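Local coordinates for hypothetical protein TM1553 (PDB 1VRM), which probably transfers FMN covalently onto target proteins, as a flavin transferase, at residues F188-G192 with G193-I197; I267-D271 with A272-D276. All coordinates share one frame; numbering follows the deposited sequence. Where two conformers were deposited one is given.

Interaction 1: residues F188-G192 with G193-I197; sequences FVEAG and GDVRI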
loop_
_atom_site.group_PDB
_atom_site.type_symbol
_atom_site.label_atom_id
_atom_site.label_comp_id
_atom_site.label_asym_id
_atom_site.label_seq_id
_atom_site.Cartn_x
_atom_site.Cartn_y
_atom_site.Cartn_z
ATOM N N PHE A 188 -10.355 7.664 12.892
ATOM C CA PHE A 188 -9.324 7.045 12.073
ATOM C C PHE A 188 -9.984 6.151 11.046
ATOM O O PHE A 188 -11.164 5.779 11.182
ATOM C CB PHE A 188 -8.325 6.250 12.914
ATOM C CG PHE A 188 -8.917 5.058 13.580
ATOM C CD1 PHE A 188 -8.939 3.829 12.904
ATOM C CD2 PHE A 188 -9.398 5.142 14.880
ATOM C CE1 PHE A 188 -9.498 2.732 13.497
ATOM C CE2 PHE A 188 -9.934 4.043 15.495
ATOM C CZ PHE A 188 -9.978 2.841 14.779
ATOM N N VAL A 189 -9.240 5.869 9.993
ATOM C CA VAL A 189 -9.652 4.873 9.027
ATOM C C VAL A 189 -8.555 3.839 8.892
ATOM O O VAL A 189 -7.376 4.207 8.914
ATOM C CB VAL A 189 -9.911 5.480 7.661
ATOM C CG1 VAL A 189 -10.497 4.441 6.705
ATOM C CG2 VAL A 189 -10.832 6.700 7.769
ATOM N N GLU A 190 -8.944 2.591 8.712
ATOM C CA GLU A 190 -7.998 1.474 8.643
ATOM C C GLU A 190 -8.382 0.635 7.436
ATOM O O GLU A 190 -9.570 0.448 7.153
ATOM C CB GLU A 190 -8.105 0.652 9.913
ATOM C CG GLU A 190 -7.104 -0.431 10.057
ATOM C CD GLU A 190 -7.240 -1.149 11.399
ATOM O OE1 GLU A 190 -8.060 -0.707 12.235
ATOM O OE2 GLU A 190 -6.528 -2.159 11.600
ATOM N N ALA A 191 -7.363 0.147 6.739
ATOM C CA ALA A 191 -7.566 -0.811 5.651
ATOM C C ALA A 191 -6.419 -1.775 5.721
ATOM O O ALA A 191 -5.263 -1.384 5.599
ATOM C CB ALA A 191 -7.646 -0.119 4.325
ATOM N N GLY A 192 -6.739 -3.025 5.983
ATOM C CA GLY A 192 -5.735 -4.075 6.025
ATOM C C GLY A 192 -4.523 -3.706 6.858
ATOM O O GLY A 192 -3.356 -3.877 6.428
ATOM N N GLY A 193 -4.751 -3.187 8.036
ATOM C CA GLY A 193 -3.521 -2.883 8.857
ATOM C C GLY A 193 -2.645 -1.669 8.408
ATOM O O GLY A 193 -1.423 -1.526 8.708
ATOM N N ASP A 194 -3.227 -0.839 7.572
ATOM C CA ASP A 194 -2.762 0.537 7.329
ATOM C C ASP A 194 -3.776 1.450 8.015
ATOM O O ASP A 194 -4.983 1.202 7.953
ATOM C CB ASP A 194 -2.714 0.856 5.858
ATOM C CG ASP A 194 -1.682 -0.017 5.081
ATOM O OD1 ASP A 194 -0.930 -0.780 5.731
ATOM O OD2 ASP A 194 -1.652 0.089 3.831
ATOM N N VAL A 195 -3.325 2.551 8.613
ATOM C CA VAL A 195 -4.198 3.447 9.341
ATOM C C VAL A 195 -3.878 4.911 9.006
ATOM O O VAL A 195 -2.683 5.300 8.890
ATOM C CB VAL A 195 -4.013 3.258 10.866
ATOM C CG1 VAL A 195 -4.907 4.205 11.641
ATOM C CG2 VAL A 195 -4.330 1.800 11.306
ATOM N N ARG A 196 -4.922 5.699 8.805
ATOM C CA ARG A 196 -4.802 7.160 8.687
ATOM C C ARG A 196 -5.650 7.814 9.790
ATOM O O ARG A 196 -6.824 7.492 9.940
ATOM C CB ARG A 196 -5.248 7.646 7.330
ATOM C CG ARG A 196 -5.062 9.096 7.096
ATOM C CD ARG A 196 -3.593 9.436 6.918
ATOM N NE ARG A 196 -3.404 10.698 6.268
ATOM C CZ ARG A 196 -3.137 11.784 6.922
ATOM N NH1 ARG A 196 -3.092 11.735 8.212
ATOM N NH2 ARG A 196 -3.002 12.914 6.296
ATOM N N ILE A 197 -5.039 8.698 10.570
ATOM C CA ILE A 197 -5.743 9.398 11.617
ATOM C C ILE A 197 -6.549 10.555 10.980
ATOM O O ILE A 197 -6.002 11.400 10.255
ATOM C CB ILE A 197 -4.806 9.943 12.694
ATOM C CG1 ILE A 197 -3.915 8.855 13.284
ATOM C CG2 ILE A 197 -5.561 10.706 13.770
ATOM C CD1 ILE A 197 -4.594 7.637 13.727
#

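Interaction 2: residues I267-D271 with A272-D276; sequences IIAED and ATTAD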
loop_
_atom_site.group_PDB
_atom_site.type_symbol
_atom_site.label_atom_id
_atom_site.label_comp_id
_atom_site.label_asym_id
_atom_site.label_seq_id
_atom_site.Cartn_x
_atom_site.Cartn_y
_atom_site.Cartn_z
ATOM N N ILE A 267 5.808 1.461 8.743
ATOM C CA ILE A 267 6.249 2.824 8.509
ATOM C C ILE A 267 5.232 3.798 9.057
ATOM O O ILE A 267 4.057 3.705 8.753
ATOM C CB ILE A 267 6.309 3.110 7.001
ATOM C CG1 ILE A 267 7.251 2.144 6.290
ATOM C CG2 ILE A 267 6.636 4.520 6.662
ATOM C CD1 ILE A 267 8.595 2.246 6.670
ATOM N N ILE A 268 5.738 4.725 9.861
ATOM C CA ILE A 268 4.988 5.911 10.271
ATOM C C ILE A 268 5.396 7.064 9.368
ATOM O O ILE A 268 6.583 7.336 9.176
ATOM C CB ILE A 268 5.302 6.285 11.720
ATOM C CG1 ILE A 268 4.935 5.144 12.672
ATOM C CG2 ILE A 268 4.636 7.633 12.043
ATOM C CD1 ILE A 268 5.500 5.324 14.075
ATOM N N ALA A 269 4.403 7.741 8.795
ATOM C CA ALA A 269 4.653 8.854 7.891
ATOM C C ALA A 269 3.546 9.916 7.997
ATOM O O ALA A 269 2.537 9.717 8.686
ATOM C CB ALA A 269 4.814 8.416 6.454
ATOM N N GLU A 270 3.785 11.035 7.329
ATOM C CA GLU A 270 2.836 12.109 7.309
ATOM C C GLU A 270 1.523 11.771 6.657
ATOM O O GLU A 270 0.475 12.358 7.028
ATOM C CB GLU A 270 3.420 13.379 6.675
ATOM C CG GLU A 270 2.594 14.602 6.961
ATOM N N ASP A 271 1.571 10.882 5.662
ATOM C CA ASP A 271 0.386 10.498 4.958
ATOM C C ASP A 271 0.444 9.036 4.603
ATOM O O ASP A 271 1.516 8.377 4.620
ATOM C CB ASP A 271 0.138 11.336 3.726
ATOM C CG ASP A 271 1.258 11.273 2.767
ATOM O OD1 ASP A 271 1.511 10.223 2.193
ATOM O OD2 ASP A 271 1.930 12.317 2.607
ATOM N N ALA A 272 -0.736 8.485 4.357
ATOM C CA ALA A 272 -0.804 7.062 4.176
ATOM C C ALA A 272 -0.266 6.601 2.808
ATOM O O ALA A 272 0.208 5.474 2.702
ATOM C CB ALA A 272 -2.218 6.587 4.354
ATOM N N THR A 273 -0.381 7.441 1.781
ATOM C CA THR A 273 0.160 7.120 0.495
ATOM C C THR A 273 1.689 6.844 0.635
ATOM O O THR A 273 2.202 5.831 0.144
ATOM C CB THR A 273 -0.091 8.236 -0.512
ATOM O OG1 THR A 273 -1.500 8.462 -0.627
ATOM C CG2 THR A 273 0.495 7.851 -1.855
ATOM N N THR A 274 2.384 7.756 1.296
ATOM C CA THR A 274 3.817 7.611 1.540
ATOM C C THR A 274 4.109 6.346 2.385
ATOM O O THR A 274 5.005 5.562 2.055
ATOM C CB THR A 274 4.348 8.842 2.257
ATOM O OG1 THR A 274 4.146 9.959 1.399
ATOM C CG2 THR A 274 5.844 8.717 2.620
ATOM N N ALA A 275 3.359 6.150 3.465
ATOM C CA ALA A 275 3.610 5.046 4.354
ATOM C C ALA A 275 3.397 3.731 3.610
ATOM O O ALA A 275 4.154 2.782 3.793
ATOM C CB ALA A 275 2.694 5.116 5.591
ATOM N N ASP A 276 2.347 3.663 2.777
ATOM C CA ASP A 276 2.016 2.436 2.031
ATOM C C ASP A 276 3.120 2.132 0.987
ATOM O O ASP A 276 3.662 1.031 0.967
ATOM C CB ASP A 276 0.632 2.604 1.361
ATOM C CG ASP A 276 0.032 1.323 0.872
ATOM O OD1 ASP A 276 0.531 0.256 1.227
ATOM O OD2 ASP A 276 -0.992 1.434 0.112
#

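Interaction 1: residues F188-G192 with G193-I197
Val-189 and Arg-196 face each other as a hydrogen-bonded antiparallel pair, and their two reciprocal backbone bonds, Val-189 N to Arg-196 O and Arg-196 N to Val-189 O, are both 2.9 Å long and nearly straight. Ala-191 and Asp-194 form the second such pair, where the chain reverses. Here Ala-191 N reaches Asp-194 O in the carbonyl plane, whereas Asp-194 N approaches Ala-191 O from 48° above its plane, as the chain is already bending into the turn. Between these pairs the backbone closes up further, with Glu-190 CA lying 3.1 Å from Asp-194 O and Val-195 CA 3.3 Å from Val-189 O in CA-H...O contacts.

The apolar contacts lie on the face that carries Phe-188, Glu-190, Val-195 and Ile-197. Val-195 straddles its neighbours: CG1 meets Phe-188 CB at 4.2 Å, and CG2 rests 3.8 Å from Glu-190 CG. With its CG anti to the backbone N (chi1 -174°), Glu-190 runs out extended, laying CG and, more distantly, CD across Val-195 CG2. Ile-197 adds its terminal CD1, 4.1 Å from Phe-188 CB, while the Phe-188 ring stacks edge-to-face with Trp-207.

The polar ends on the other face look elsewhere. Arg-196 forms a salt bridge through NE with Asp-172 of helix 166-181, and Asp-194 OD1 accepts from Thr-232 N, while OD2 makes a weak hydrogen bond to a bound unidentified ligand.

Gly-192 and Gly-193 both have positive phi, as the central positions of a type I' turn require. They occupy its corners, making this a two-residue beta hairpin whose strands, 186-191 and 194-197, lie in the middle of the antiparallel sheet of this ApbE-family protein.

Interaction 2: residues I267-D271 with A272-D276
Strand 267-269 leads through Glu-270 and Asp-271 into the first turn of helix 272-296, which doubles back at 155° to the strand, the two short axes passing 7.4 Å apart. Ala-275 N donates to Asp-271 O over 3.1 Å, the first backbone bond of the helix, and Asp-276 N follows with Ala-272 O.

Asp-271 is the N-cap. Its CG sits between the backbone N and carbonyl carbon (chi1 58°), which folds the carboxylate back over the helix start. OD1 there takes two bonds from Thr-274, both 2.8 Å: the backbone N comes nearly along the C-O axis of OD1 in a nearly straight bond, and OG1 donates from the syn side, 22° out of the carboxylate plane. This pair of bonds pins the carboxylate, and its negative charge probably suits the positive end of the helix dipole. The neighbouring Thr-273 OG1 and Ala-272 N are held by Asp-172 of helix 166-181.

Beneath the cap, small side chains bring helix and strand together. Ala-269 CB lies 4.0 Å from both Ala-275 CB and Thr-274 CG2, a methyl directed away from the capping bonds by the threonine's branching. Further back along the strand, Ile-267 lays CG2 alongside the helix, 3.8 Å from Ala-275 CA, and Ala-275 CB also nears Ile-267 O at 3.7 Å.

Both interactions are built on the same antiparallel sheet and stand about 11 Å apart between centres, with strand 229-234 between their strands in the sheet. Interaction 1, the more buried, joins adjacent strands by paired backbone bonds and a glycine turn; interaction 2, partly buried, joins a strand to a helix through a carboxylate cap and methyl packing. Asp-172 of helix 166-181 serves both, bridging Arg-196 of the hairpin to the start of helix 272-296. Nearer the turn, Asp-194 OD2 and Asp-276 OD1 come within 3.4 Å, like charges gathered around the unidentified ligand, consistent with a shared pocket at the sheet-helix junction.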